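Local coordinates for protein metal transporter CNNM3 (Homo sapiens, PDB 6DFD) that probably takes part in magnesium efflux across the membrane, with a cyclic nucleotide-binding homology domain that mediates dimerization, at residues L51-F56 against F111-Q116; H99-R104 against S187-I192; V119-G124 against T136-S141. The protein carries 6 engineered substitutions. All coordinates share one frame; numbering follows the deposited sequence.

Interaction 1 (L51-F56 against F111-Q116)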
ATOM      1  N   LEU A  51       2.115 -22.335   9.258  1.00 31.94           N
ATOM      2  CA  LEU A  51       0.754 -22.829   9.046  1.00 32.49           C
ATOM      3  C   LEU A  51      -0.234 -21.677   8.903  1.00 31.68           C
ATOM      4  O   LEU A  51      -1.110 -21.702   8.030  1.00 33.29           O
ATOM      5  CB  LEU A  51       0.347 -23.739  10.205  1.00 33.11           C
ATOM      6  CG  LEU A  51      -1.040 -24.377  10.137  1.00 35.26           C
ATOM      7  CD1 LEU A  51      -1.217 -25.207   8.861  1.00 36.75           C
ATOM      8  CD2 LEU A  51      -1.260 -25.241  11.388  1.00 37.13           C
ATOM      9  N   ALA A  52      -0.132 -20.672   9.771  1.00 30.42           N
ATOM     10  CA  ALA A  52      -0.993 -19.499   9.645  1.00 30.41           C
ATOM     11  C   ALA A  52      -0.788 -18.819   8.301  1.00 29.52           C
ATOM     12  O   ALA A  52      -1.744 -18.324   7.686  1.00 28.69           O
ATOM     13  CB  ALA A  52      -0.705 -18.510  10.769  1.00 31.25           C
ATOM     14  N   THR A  53       0.458 -18.779   7.838  1.00 29.38           N
ATOM     15  CA  THR A  53       0.759 -18.162   6.555  1.00 29.89           C
ATOM     16  C   THR A  53       0.106 -18.948   5.424  1.00 31.94           C
ATOM     17  O   THR A  53      -0.470 -18.364   4.497  1.00 31.10           O
ATOM     18  CB  THR A  53       2.270 -18.083   6.367  1.00 30.51           C
ATOM     19  OG1 THR A  53       2.865 -17.309   7.431  1.00 31.57           O
ATOM     20  CG2 THR A  53       2.615 -17.440   5.028  1.00 31.12           C
ATOM     21  N   GLN A  54       0.185 -20.276   5.487  1.00 33.07           N
ATOM     22  CA  GLN A  54      -0.450 -21.106   4.466  1.00 33.09           C
ATOM     23  C   GLN A  54      -1.956 -20.897   4.453  1.00 33.94           C
ATOM     24  O   GLN A  54      -2.540 -20.645   3.394  1.00 36.96           O
ATOM     25  CB  GLN A  54      -0.112 -22.578   4.691  1.00 33.89           C
ATOM     26  CG  GLN A  54      -0.800 -23.516   3.711  1.00 35.40           C
ATOM     27  CD  GLN A  54      -2.077 -24.046   4.272  1.00 36.42           C
ATOM     28  OE1 GLN A  54      -2.072 -24.748   5.280  1.00 37.57           O
ATOM     29  NE2 GLN A  54      -3.193 -23.698   3.645  1.00 36.77           N
ATOM     30  N   ARG A  55      -2.610 -20.977   5.623  1.00 32.47           N
ATOM     31  CA  ARG A  55      -4.058 -20.769   5.653  1.00 33.58           C
ATOM     32  C   ARG A  55      -4.421 -19.403   5.091  1.00 32.43           C
ATOM     33  O   ARG A  55      -5.401 -19.253   4.349  1.00 30.93           O
ATOM     34  CB  ARG A  55      -4.602 -20.874   7.081  1.00 38.54           C
ATOM     35  CG  ARG A  55      -4.275 -22.136   7.841  1.00 45.29           C
ATOM     36  CD  ARG A  55      -4.745 -23.355   7.129  1.00 51.19           C
ATOM     37  NE  ARG A  55      -4.805 -24.501   8.033  1.00 51.90           N
ATOM     38  CZ  ARG A  55      -4.790 -25.763   7.627  1.00 53.40           C
ATOM     39  NH1 ARG A  55      -4.705 -26.044   6.332  1.00 55.34           N
ATOM     40  NH2 ARG A  55      -4.860 -26.747   8.516  1.00 53.22           N
ATOM     41  N   PHE A  56      -3.658 -18.382   5.476  1.00 29.25           N
ATOM     42  CA  PHE A  56      -3.929 -17.034   4.999  1.00 30.23           C
ATOM     43  C   PHE A  56      -3.862 -16.970   3.485  1.00 30.64           C
ATOM     44  O   PHE A  56      -4.780 -16.464   2.836  1.00 32.89           O
ATOM     45  CB  PHE A  56      -2.918 -16.066   5.613  1.00 29.60           C
ATOM     46  CG  PHE A  56      -3.055 -14.652   5.124  1.00 31.50           C
ATOM     47  CD1 PHE A  56      -4.029 -13.820   5.634  1.00 33.76           C
ATOM     48  CD2 PHE A  56      -2.199 -14.152   4.164  1.00 33.96           C
ATOM     49  CE1 PHE A  56      -4.144 -12.506   5.195  1.00 35.54           C
ATOM     50  CE2 PHE A  56      -2.315 -12.838   3.719  1.00 34.42           C
ATOM     51  CZ  PHE A  56      -3.282 -12.019   4.241  1.00 34.10           C
ATOM     52  N   PHE A 111       7.023 -13.348  -5.794  1.00 33.28           N
ATOM     53  CA  PHE A 111       5.981 -12.892  -4.890  1.00 32.13           C
ATOM     54  C   PHE A 111       6.575 -12.811  -3.492  1.00 33.38           C
ATOM     55  O   PHE A 111       7.391 -13.657  -3.114  1.00 33.43           O
ATOM     56  CB  PHE A 111       4.813 -13.885  -4.938  1.00 31.73           C
ATOM     57  CG  PHE A 111       3.880 -13.829  -3.766  1.00 31.91           C
ATOM     58  CD1 PHE A 111       4.153 -14.540  -2.602  1.00 32.00           C
ATOM     59  CD2 PHE A 111       2.695 -13.121  -3.846  1.00 31.22           C
ATOM     60  CE1 PHE A 111       3.288 -14.504  -1.534  1.00 31.35           C
ATOM     61  CE2 PHE A 111       1.817 -13.084  -2.771  1.00 31.65           C
ATOM     62  CZ  PHE A 111       2.113 -13.776  -1.617  1.00 31.54           C
ATOM     63  N   ILE A 112       6.183 -11.788  -2.734  1.00 32.91           N
ATOM     64  CA  ILE A 112       6.649 -11.618  -1.364  1.00 31.26           C
ATOM     65  C   ILE A 112       5.468 -11.387  -0.437  1.00 31.58           C
ATOM     66  O   ILE A 112       4.554 -10.614  -0.748  1.00 31.92           O
ATOM     67  CB  ILE A 112       7.659 -10.456  -1.247  1.00 34.80           C
ATOM     68  CG1 ILE A 112       8.984 -10.872  -1.885  1.00 39.90           C
ATOM     69  CG2 ILE A 112       7.867 -10.072   0.214  1.00 31.48           C
ATOM     70  CD1 ILE A 112       9.960  -9.751  -2.051  1.00 46.63           C
ATOM     71  N   LEU A 113       5.494 -12.059   0.711  1.00 30.40           N
ATOM     72  CA  LEU A 113       4.600 -11.765   1.820  1.00 29.28           C
ATOM     73  C   LEU A 113       5.475 -11.412   3.009  1.00 28.78           C
ATOM     74  O   LEU A 113       6.460 -12.107   3.284  1.00 29.45           O
ATOM     75  CB  LEU A 113       3.685 -12.948   2.160  1.00 30.48           C
ATOM     76  CG  LEU A 113       2.796 -12.704   3.388  1.00 32.75           C
ATOM     77  CD1 LEU A 113       1.452 -13.291   3.207  1.00 35.18           C
ATOM     78  CD2 LEU A 113       3.411 -13.295   4.640  1.00 36.91           C
ATOM     79  N   ILE A 114       5.133 -10.332   3.698  1.00 28.33           N
ATOM     80  CA  ILE A 114       5.919  -9.866   4.836  1.00 27.86           C
ATOM     81  C   ILE A 114       5.449 -10.609   6.078  1.00 29.30           C
ATOM     82  O   ILE A 114       4.303 -10.450   6.510  1.00 31.01           O
ATOM     83  CB  ILE A 114       5.786  -8.345   5.022  1.00 30.24           C
ATOM     84  CG1 ILE A 114       6.309  -7.611   3.787  1.00 34.80           C
ATOM     85  CG2 ILE A 114       6.562  -7.871   6.285  1.00 31.44           C
ATOM     86  CD1 ILE A 114       6.079  -6.105   3.837  1.00 41.45           C
ATOM     87  N   LEU A 115       6.334 -11.412   6.669  1.00 30.97           N
ATOM     88  CA  LEU A 115       5.972 -12.060   7.926  1.00 31.59           C
ATOM     89  C   LEU A 115       6.129 -11.096   9.087  1.00 31.83           C
ATOM     90  O   LEU A 115       5.318 -11.096  10.024  1.00 30.04           O
ATOM     91  CB  LEU A 115       6.845 -13.288   8.161  1.00 34.38           C
ATOM     92  CG  LEU A 115       6.350 -14.712   7.891  1.00 38.27           C
ATOM     93  CD1 LEU A 115       5.125 -14.785   7.020  1.00 39.49           C
ATOM     94  CD2 LEU A 115       7.487 -15.519   7.327  1.00 38.81           C
ATOM     95  N   GLN A 116       7.174 -10.274   9.036  1.00 32.19           N
ATOM     96  CA  GLN A 116       7.434  -9.326  10.105  1.00 31.86           C
ATOM     97  C   GLN A 116       8.194  -8.150   9.514  1.00 30.93           C
ATOM     98  O   GLN A 116       9.101  -8.343   8.705  1.00 31.12           O
ATOM     99  CB  GLN A 116       8.249  -9.980  11.231  1.00 35.64           C
ATOM    100  CG  GLN A 116       8.487  -9.084  12.432  1.00 43.63           C
ATOM    101  CD  GLN A 116       9.353  -9.746  13.489  1.00 51.46           C
ATOM    102  OE1 GLN A 116       9.392 -10.971  13.603  1.00 51.57           O
ATOM    103  NE2 GLN A 116      10.055  -8.933  14.269  1.00 56.31           N
TER
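The hydroxyl OG1 of T53 donates a hydrogen bond to the carbonyl oxygen of L49, one turn earlier in helix 47-60, and the same atom also lies against a leucine methyl, 3.4 Å from CD1 of L115. Threonine suits this buried place because the helix itself satisfies its polar atom, while CG2 supplies an apolar part. This is helix-on-sheet packing in the cyclic nucleotide-binding homology domain, where helix 47-60 covers strand 110-114, an inner strand of one sheet of a beta roll. T53 places CG2 anti to its backbone N (OG1 at chi1 -59°), and this methyl lies 4.2 Å from CD1 of L115 and about as far from CD2 of L113. The T53 and L115 side chains cross at about a right angle. The bond from the CA of L115 to its CB does not aim at the helix; its unusual torsions, with chi2 at only 17°, nevertheless bring CD1 round to T53, probably at some cost in strain. The chain turns a corner here, and L115 with Q116 forms a classic beta bulge opposite Q190.

One turn further along the helix, F56 stands with CG anti to its own nitrogen (chi1 177°), which sends the ring out toward the strand. The ring slants across CD1 of L113, and F135 meets it edge-to-face. A long, flat phenylalanine suits this place, since it spans from the helix to the strand leucine and still meets F135. On the far side of the helix R55 forms a salt bridge with E71. Back at the sheet, the closest touch of the F56 ring on L113 is CE2 to CD1, at 3.8 Å.

Interaction 2 (H99-R104 against S187-I192)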
ATOM      1  N   HIS A  99      17.638  -3.065   0.473  1.00 40.03           N
ATOM      2  CA  HIS A  99      16.373  -2.731   1.115  1.00 37.49           C
ATOM      3  C   HIS A  99      15.190  -2.762   0.158  1.00 35.99           C
ATOM      4  O   HIS A  99      14.037  -2.780   0.611  1.00 34.78           O
ATOM      5  CB  HIS A  99      16.452  -1.337   1.742  1.00 37.81           C
ATOM      6  CG  HIS A  99      17.402  -1.250   2.885  1.00 40.60           C
ATOM      7  ND1 HIS A  99      17.751  -0.055   3.471  1.00 41.66           N
ATOM      8  CD2 HIS A  99      18.070  -2.211   3.562  1.00 41.53           C
ATOM      9  CE1 HIS A  99      18.606  -0.282   4.452  1.00 42.75           C
ATOM     10  NE2 HIS A  99      18.812  -1.584   4.529  1.00 42.21           N
ATOM     11  N   TYR A 100      15.433  -2.767  -1.147  1.00 37.98           N
ATOM     12  CA  TYR A 100      14.352  -2.694  -2.122  1.00 38.52           C
ATOM     13  C   TYR A 100      13.888  -4.096  -2.487  1.00 39.44           C
ATOM     14  O   TYR A 100      14.681  -4.921  -2.952  1.00 39.69           O
ATOM     15  CB  TYR A 100      14.790  -1.937  -3.375  1.00 40.46           C
ATOM     16  CG  TYR A 100      14.942  -0.463  -3.109  1.00 43.74           C
ATOM     17  CD1 TYR A 100      16.111   0.034  -2.573  1.00 45.11           C
ATOM     18  CD2 TYR A 100      13.901   0.423  -3.361  1.00 46.54           C
ATOM     19  CE1 TYR A 100      16.259   1.383  -2.307  1.00 47.32           C
ATOM     20  CE2 TYR A 100      14.040   1.776  -3.098  1.00 47.78           C
ATOM     21  CZ  TYR A 100      15.221   2.246  -2.572  1.00 48.77           C
ATOM     22  OH  TYR A 100      15.375   3.587  -2.307  1.00 50.80           O
ATOM     23  N   LEU A 101      12.600  -4.351  -2.284  1.00 39.53           N
ATOM     24  CA  LEU A 101      11.978  -5.600  -2.706  1.00 39.54           C
ATOM     25  C   LEU A 101      11.443  -5.515  -4.128  1.00 41.88           C
ATOM     26  O   LEU A 101      11.486  -6.504  -4.874  1.00 42.55           O
ATOM     27  CB  LEU A 101      10.842  -5.957  -1.749  1.00 39.04           C
ATOM     28  CG  LEU A 101      11.180  -6.032  -0.258  1.00 39.67           C
ATOM     29  CD1 LEU A 101       9.950  -6.472   0.537  1.00 35.89           C
ATOM     30  CD2 LEU A 101      12.353  -6.972  -0.012  1.00 44.55           C
ATOM     31  N   TYR A 102      10.938  -4.344  -4.513  1.00 42.69           N
ATOM     32  CA  TYR A 102      10.443  -4.095  -5.855  1.00 43.38           C
ATOM     33  C   TYR A 102      10.830  -2.685  -6.263  1.00 44.06           C
ATOM     34  O   TYR A 102      10.916  -1.785  -5.424  1.00 43.00           O
ATOM     35  CB  TYR A 102       8.925  -4.252  -5.939  1.00 41.50           C
ATOM     36  CG  TYR A 102       8.470  -5.648  -5.620  1.00 38.56           C
ATOM     37  CD1 TYR A 102       8.360  -6.603  -6.618  1.00 39.12           C
ATOM     38  CD2 TYR A 102       8.166  -6.017  -4.317  1.00 36.72           C
ATOM     39  CE1 TYR A 102       7.947  -7.891  -6.331  1.00 37.54           C
ATOM     40  CE2 TYR A 102       7.752  -7.303  -4.018  1.00 35.99           C
ATOM     41  CZ  TYR A 102       7.646  -8.234  -5.037  1.00 35.76           C
ATOM     42  OH  TYR A 102       7.243  -9.521  -4.761  1.00 36.61           O
ATOM     43  N   GLN A 103      11.060  -2.502  -7.559  1.00 44.57           N
ATOM     44  CA  GLN A 103      11.380  -1.186  -8.089  1.00 47.65           C
ATOM     45  C   GLN A 103      10.583  -0.964  -9.361  1.00 53.18           C
ATOM     46  O   GLN A 103      10.583  -1.823 -10.250  1.00 51.25           O
ATOM     47  CB  GLN A 103      12.878  -1.055  -8.353  1.00 49.90           C
ATOM     48  CG  GLN A 103      13.703  -1.233  -7.093  1.00 54.38           C
ATOM     49  CD  GLN A 103      15.180  -1.309  -7.375  1.00 63.07           C
ATOM     50  OE1 GLN A 103      15.799  -2.364  -7.227  1.00 70.20           O
ATOM     51  NE2 GLN A 103      15.756  -0.190  -7.787  1.00 62.75           N
ATOM     52  N   ARG A 104       9.886   0.172  -9.424  1.00 62.47           N
ATOM     53  CA  ARG A 104       9.108   0.542 -10.598  1.00 69.80           C
ATOM     54  C   ARG A 104       9.850   0.180 -11.871  1.00 73.86           C
ATOM     55  O   ARG A 104      11.047   0.443 -12.006  1.00 70.68           O
ATOM     56  CB  ARG A 104       8.816   2.043 -10.603  1.00 72.66           C
ATOM     57  CG  ARG A 104       7.679   2.500  -9.725  1.00 75.33           C
ATOM     58  CD  ARG A 104       7.285   3.920 -10.116  1.00 80.01           C
ATOM     59  NE  ARG A 104       6.077   3.935 -10.936  1.00 82.89           N
ATOM     60  CZ  ARG A 104       4.846   4.120 -10.467  1.00 81.76           C
ATOM     61  NH1 ARG A 104       4.632   4.318  -9.168  1.00 80.39           N
ATOM     62  NH2 ARG A 104       3.819   4.106 -11.306  1.00 81.29           N
ATOM     63  N   SER A 187      12.629  -1.434   8.109  1.00 34.37           N
ATOM     64  CA  SER A 187      13.045  -2.166   9.296  1.00 35.51           C
ATOM     65  C   SER A 187      13.601  -3.494   8.818  1.00 34.82           C
ATOM     66  O   SER A 187      13.466  -3.844   7.644  1.00 35.24           O
ATOM     67  CB  SER A 187      11.877  -2.398  10.257  1.00 35.71           C
ATOM     68  OG  SER A 187      10.959  -3.349   9.707  1.00 36.36           O
ATOM     69  N   ASP A 188      14.213  -4.250   9.731  1.00 34.92           N
ATOM     70  CA  ASP A 188      14.496  -5.643   9.410  1.00 35.13           C
ATOM     71  C   ASP A 188      13.208  -6.303   8.950  1.00 32.71           C
ATOM     72  O   ASP A 188      12.142  -6.063   9.521  1.00 31.42           O
ATOM     73  CB  ASP A 188      15.033  -6.406  10.615  1.00 39.06           C
ATOM     74  CG  ASP A 188      16.419  -5.964  11.035  1.00 44.38           C
ATOM     75  OD1 ASP A 188      17.145  -5.329  10.237  1.00 44.98           O
ATOM     76  OD2 ASP A 188      16.773  -6.293  12.180  1.00 46.15           O
ATOM     77  N   LEU A 189      13.301  -7.130   7.913  1.00 34.31           N
ATOM     78  CA  LEU A 189      12.139  -7.847   7.405  1.00 34.00           C
ATOM     79  C   LEU A 189      12.358  -9.345   7.513  1.00 33.93           C
ATOM     80  O   LEU A 189      13.455  -9.840   7.242  1.00 33.87           O
ATOM     81  CB  LEU A 189      11.839  -7.522   5.932  1.00 35.66           C
ATOM     82  CG  LEU A 189      11.672  -6.061   5.520  1.00 37.07           C
ATOM     83  CD1 LEU A 189      11.350  -5.988   4.036  1.00 38.00           C
ATOM     84  CD2 LEU A 189      10.591  -5.381   6.344  1.00 35.57           C
ATOM     85  N   GLN A 190      11.294 -10.062   7.879  1.00 31.40           N
ATOM     86  CA  GLN A 190      11.224 -11.504   7.690  1.00 33.31           C
ATOM     87  C   GLN A 190      10.141 -11.771   6.657  1.00 31.35           C
ATOM     88  O   GLN A 190       9.001 -11.316   6.825  1.00 31.71           O
ATOM     89  CB  GLN A 190      10.925 -12.240   8.998  1.00 40.72           C
ATOM     90  CG  GLN A 190      11.133 -13.749   8.913  1.00 52.77           C
ATOM     91  CD  GLN A 190      12.589 -14.136   8.687  1.00 67.43           C
ATOM     92  OE1 GLN A 190      13.502 -13.526   9.245  1.00 71.92           O
ATOM     93  NE2 GLN A 190      12.808 -15.150   7.857  1.00 73.17           N
ATOM     94  N   LEU A 191      10.507 -12.519   5.611  1.00 33.48           N
ATOM     95  CA  LEU A 191       9.765 -12.584   4.360  1.00 35.00           C
ATOM     96  C   LEU A 191       9.530 -14.020   3.920  1.00 33.56           C
ATOM     97  O   LEU A 191      10.374 -14.900   4.122  1.00 33.29           O
ATOM     98  CB  LEU A 191      10.533 -11.891   3.213  1.00 39.30           C
ATOM     99  CG  LEU A 191      10.911 -10.422   3.361  1.00 42.97           C
ATOM    100  CD1 LEU A 191      11.636  -9.978   2.120  1.00 43.94           C
ATOM    101  CD2 LEU A 191       9.687  -9.565   3.603  1.00 45.54           C
ATOM    102  N   ILE A 192       8.387 -14.215   3.262  1.00 31.76           N
ATOM    103  CA  ILE A 192       8.137 -15.345   2.371  1.00 32.32           C
ATOM    104  C   ILE A 192       8.375 -14.853   0.950  1.00 32.37           C
ATOM    105  O   ILE A 192       7.775 -13.859   0.529  1.00 33.40           O
ATOM    106  CB  ILE A 192       6.699 -15.871   2.539  1.00 34.10           C
ATOM    107  CG1 ILE A 192       6.518 -16.477   3.933  1.00 36.78           C
ATOM    108  CG2 ILE A 192       6.335 -16.876   1.442  1.00 35.65           C
ATOM    109  CD1 ILE A 192       7.442 -17.676   4.230  1.00 39.14           C
TER
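L101 points its forked end straight at two leucines, L189 and L191, and the two encounters are both tip to tip. One prong, CD1 of L101, meets CD1 of L189 at 3.8 Å; the other, CD2 of L101, meets CD1 of L191, also at 3.8 Å. Each prong thus has a nearest partner, but the other leucine is only slightly farther: CD1 of L101 stands 4.2 Å from CD1 of L191. L189 and L191 are two apart on strand 189-195 and therefore face the same way, and the single leucine opposite spans them both.

The three side chains share one extended shape, with CG turned anti to the carbonyl carbon (chi1 -54° in L101). Thus the backbones can stay well apart, 10.2 Å between the CA atoms of L101 and L191, while the methyls still meet. These strands belong to different four-stranded antiparallel sheets, and the contact lies in the interior of the beta roll, a fold in line with the cupin clan. I112 and V87 add to the apolar surroundings. L101 sits at a corner of its chain, in a classic beta bulge in which it and Y102 both face V183; its carbonyl oxygen accepts a hydrogen bond from Y110 OH.

Just before strand 189-195 polar groups do the work: OG of S187 bonds to the D188 carbonyl O at 3.0 Å, approaching from above the carbonyl plane, and OD1 of D188 takes the backbone N of F89. Between these two segments, by contrast, only leucine methyls meet, so the cohesion rests on dispersion and the exclusion of water, and it depends on close fit of branched chains.

Interaction 3 (V119-G124 against T136-S141)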
ATOM      1  N   VAL A 119       7.439  -1.736   5.489  1.00 30.59           N
ATOM      2  CA  VAL A 119       7.905  -1.284   4.185  1.00 31.79           C
ATOM      3  C   VAL A 119       7.152  -0.022   3.791  1.00 32.07           C
ATOM      4  O   VAL A 119       6.030   0.230   4.239  1.00 31.08           O
ATOM      5  CB  VAL A 119       7.728  -2.365   3.090  1.00 33.60           C
ATOM      6  CG1 VAL A 119       8.610  -3.565   3.375  1.00 34.68           C
ATOM      7  CG2 VAL A 119       6.273  -2.770   2.966  1.00 32.55           C
ATOM      8  N   GLU A 120       7.789   0.777   2.950  1.00 34.35           N
ATOM      9  CA  GLU A 120       7.140   1.889   2.281  1.00 36.36           C
ATOM     10  C   GLU A 120       6.882   1.485   0.844  1.00 35.42           C
ATOM     11  O   GLU A 120       7.772   0.950   0.167  1.00 36.03           O
ATOM     12  CB  GLU A 120       7.996   3.158   2.322  1.00 41.20           C
ATOM     13  CG  GLU A 120       7.371   4.341   1.575  1.00 46.61           C
ATOM     14  CD  GLU A 120       8.213   5.607   1.676  1.00 53.71           C
ATOM     15  OE1 GLU A 120       8.032   6.364   2.649  1.00 55.90           O
ATOM     16  OE2 GLU A 120       9.060   5.827   0.784  1.00 56.47           O
ATOM     17  N   VAL A 121       5.667   1.743   0.388  1.00 36.01           N
ATOM     18  CA  VAL A 121       5.231   1.437  -0.960  1.00 39.91           C
ATOM     19  C   VAL A 121       4.923   2.755  -1.644  1.00 41.83           C
ATOM     20  O   VAL A 121       4.205   3.592  -1.083  1.00 43.81           O
ATOM     21  CB  VAL A 121       3.982   0.536  -0.961  1.00 44.50           C
ATOM     22  CG1 VAL A 121       3.635   0.117  -2.373  1.00 47.56           C
ATOM     23  CG2 VAL A 121       4.187  -0.676  -0.071  1.00 46.92           C
ATOM     24  N   GLU A 122       5.450   2.939  -2.849  1.00 42.06           N
ATOM     25  CA  GLU A 122       5.028   4.036  -3.711  1.00 45.47           C
ATOM     26  C   GLU A 122       4.474   3.420  -4.987  1.00 43.45           C
ATOM     27  O   GLU A 122       5.165   2.637  -5.647  1.00 43.68           O
ATOM     28  CB  GLU A 122       6.178   5.009  -3.991  1.00 55.26           C
ATOM     29  CG  GLU A 122       7.282   4.465  -4.847  1.00 68.80           C
ATOM     30  CD  GLU A 122       7.159   4.916  -6.286  1.00 81.72           C
ATOM     31  OE1 GLU A 122       6.795   4.081  -7.138  1.00 85.35           O
ATOM     32  OE2 GLU A 122       7.412   6.109  -6.558  1.00 86.84           O
ATOM     33  N   ILE A 123       3.228   3.753  -5.324  1.00 43.44           N
ATOM     34  CA  ILE A 123       2.463   2.917  -6.242  1.00 47.24           C
ATOM     35  C   ILE A 123       1.544   3.768  -7.109  1.00 49.47           C
ATOM     36  O   ILE A 123       1.054   4.825  -6.696  1.00 48.30           O
ATOM     37  CB  ILE A 123       1.659   1.853  -5.461  1.00 48.72           C
ATOM     38  CG1 ILE A 123       0.939   0.916  -6.432  1.00 54.76           C
ATOM     39  CG2 ILE A 123       0.677   2.515  -4.516  1.00 46.22           C
ATOM     40  CD1 ILE A 123       0.657  -0.440  -5.849  1.00 57.37           C
ATOM     41  N   GLY A 124       1.317   3.282  -8.332  1.00 53.52           N
ATOM     42  CA  GLY A 124       0.364   3.887  -9.237  1.00 56.11           C
ATOM     43  C   GLY A 124       0.973   5.028 -10.029  1.00 55.80           C
ATOM     44  O   GLY A 124       2.142   5.390  -9.876  1.00 54.39           O
ATOM     45  N   THR A 136       1.120  -8.023   4.602  1.00 29.74           N
ATOM     46  CA  THR A 136       0.917  -7.461   3.281  1.00 28.84           C
ATOM     47  C   THR A 136       1.764  -8.245   2.286  1.00 29.56           C
ATOM     48  O   THR A 136       2.754  -8.880   2.655  1.00 29.39           O
ATOM     49  CB  THR A 136       1.261  -5.970   3.254  1.00 30.79           C
ATOM     50  OG1 THR A 136       2.630  -5.775   3.620  1.00 33.01           O
ATOM     51  CG2 THR A 136       0.350  -5.208   4.219  1.00 33.86           C
ATOM     52  N   TYR A 137       1.336  -8.259   1.023  1.00 32.43           N
ATOM     53  CA  TYR A 137       2.023  -9.069   0.025  1.00 32.30           C
ATOM     54  C   TYR A 137       2.027  -8.363  -1.321  1.00 32.25           C
ATOM     55  O   TYR A 137       1.239  -7.449  -1.572  1.00 33.84           O
ATOM     56  CB  TYR A 137       1.385 -10.452  -0.103  1.00 32.28           C
ATOM     57  CG  TYR A 137      -0.079 -10.393  -0.438  1.00 33.94           C
ATOM     58  CD1 TYR A 137      -0.504 -10.280  -1.750  1.00 37.04           C
ATOM     59  CD2 TYR A 137      -1.038 -10.436   0.565  1.00 36.92           C
ATOM     60  CE1 TYR A 137      -1.858 -10.231  -2.061  1.00 42.04           C
ATOM     61  CE2 TYR A 137      -2.388 -10.384   0.263  1.00 42.17           C
ATOM     62  CZ  TYR A 137      -2.787 -10.281  -1.049  1.00 45.83           C
ATOM     63  OH  TYR A 137      -4.125 -10.227  -1.354  1.00 51.74           O
ATOM     64  N   TYR A 138       2.936  -8.814  -2.186  1.00 30.93           N
ATOM     65  CA  TYR A 138       3.315  -8.107  -3.403  1.00 31.44           C
ATOM     66  C   TYR A 138       3.709  -9.131  -4.450  1.00 33.13           C
ATOM     67  O   TYR A 138       4.085 -10.259  -4.129  1.00 34.09           O
ATOM     68  CB  TYR A 138       4.497  -7.146  -3.165  1.00 31.94           C
ATOM     69  CG  TYR A 138       4.275  -6.307  -1.939  1.00 34.15           C
ATOM     70  CD1 TYR A 138       3.621  -5.087  -2.022  1.00 38.61           C
ATOM     71  CD2 TYR A 138       4.636  -6.775  -0.685  1.00 33.63           C
ATOM     72  CE1 TYR A 138       3.358  -4.339  -0.888  1.00 37.62           C
ATOM     73  CE2 TYR A 138       4.373  -6.040   0.453  1.00 33.31           C
ATOM     74  CZ  TYR A 138       3.732  -4.821   0.342  1.00 35.95           C
ATOM     75  OH  TYR A 138       3.453  -4.076   1.473  1.00 35.87           O
ATOM     76  N   GLY A 139       3.631  -8.713  -5.708  1.00 33.58           N
ATOM     77  CA  GLY A 139       4.201  -9.486  -6.794  1.00 34.77           C
ATOM     78  C   GLY A 139       3.378 -10.669  -7.243  1.00 36.76           C
ATOM     79  O   GLY A 139       3.930 -11.589  -7.847  1.00 38.25           O
ATOM     80  N   VAL A 140       2.071 -10.679  -6.965  1.00 36.80           N
ATOM     81  CA  VAL A 140       1.219 -11.776  -7.433  1.00 40.25           C
ATOM     82  C   VAL A 140       1.312 -11.915  -8.944  1.00 44.17           C
ATOM     83  O   VAL A 140       1.334 -13.031  -9.481  1.00 46.77           O
ATOM     84  CB  VAL A 140      -0.236 -11.553  -6.974  1.00 41.81           C
ATOM     85  CG1 VAL A 140      -1.195 -12.500  -7.689  1.00 48.49           C
ATOM     86  CG2 VAL A 140      -0.342 -11.743  -5.469  1.00 39.19           C
ATOM     87  N   SER A 141       1.363 -10.788  -9.659  1.00 45.36           N
ATOM     88  CA  SER A 141       1.425 -10.851 -11.118  1.00 50.49           C
ATOM     89  C   SER A 141       2.711 -11.507 -11.602  1.00 47.58           C
ATOM     90  O   SER A 141       2.745 -12.064 -12.706  1.00 48.06           O
ATOM     91  CB  SER A 141       1.294  -9.449 -11.709  1.00 59.69           C
ATOM     92  OG  SER A 141      -0.057  -9.021 -11.686  1.00 65.98           O
TER
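V119 touches Y138 first, its CG2 lying 3.4 Å from the phenol oxygen OH. With CG1 at chi1 -65°, CG2 is left between the backbone N and the carbonyl carbon and reaches forward to Y138, which comes from the opposite direction. The next residue, E120, points away from Y138, as expected in a strand whose other face is polar, and has a long, weak ion pair with R184. V121 faces inward again: CG2 is 3.8 Å from both OH and CE1 of Y138. A beta-branched valine suits an extended strand and here sets a methyl against the OH end of the tyrosine. Beyond it, E122 OE1 forms a salt bridge with R104, I123 packs on I123 of the second subunit, tying this part of the beta roll to the dimer interface, and the carbonyl of G124 binds NH2 of R104.

Across from the valines, Y138 OH donates to T136 OG1 at 2.9 Å and receives a hydrogen bond from N132, while T136 OG1 donates to the carbonyl of G133. A phenylalanine in place of Y138 would probably leave N132 and T136 without this buried mate and the valine methyls less closely covered. The tyrosine thus brings an oxygen into an apolar core and pays for its burial with two bonds.

From the N terminus, residues 51-56 on the first helix open interaction 1, and residues 99-104 open interaction 2 before segment 111-116 closes the first, a loop of 54 residues; the two contacts therefore cross. Interaction 3 begins and ends within the long excursion of interaction 2: 119-124 and 136-141 are separated by only 11 residues, which include strand 128-132. The chain then runs through strand 181-185 to 187-192, where interaction 2 closes. Interaction 1 fastens the helix to the outside of one sheet, while interactions 2 and 3 join that sheet to the other through the roll interior. L113 and L115 share backbone hydrogen bonds with strand 189-195.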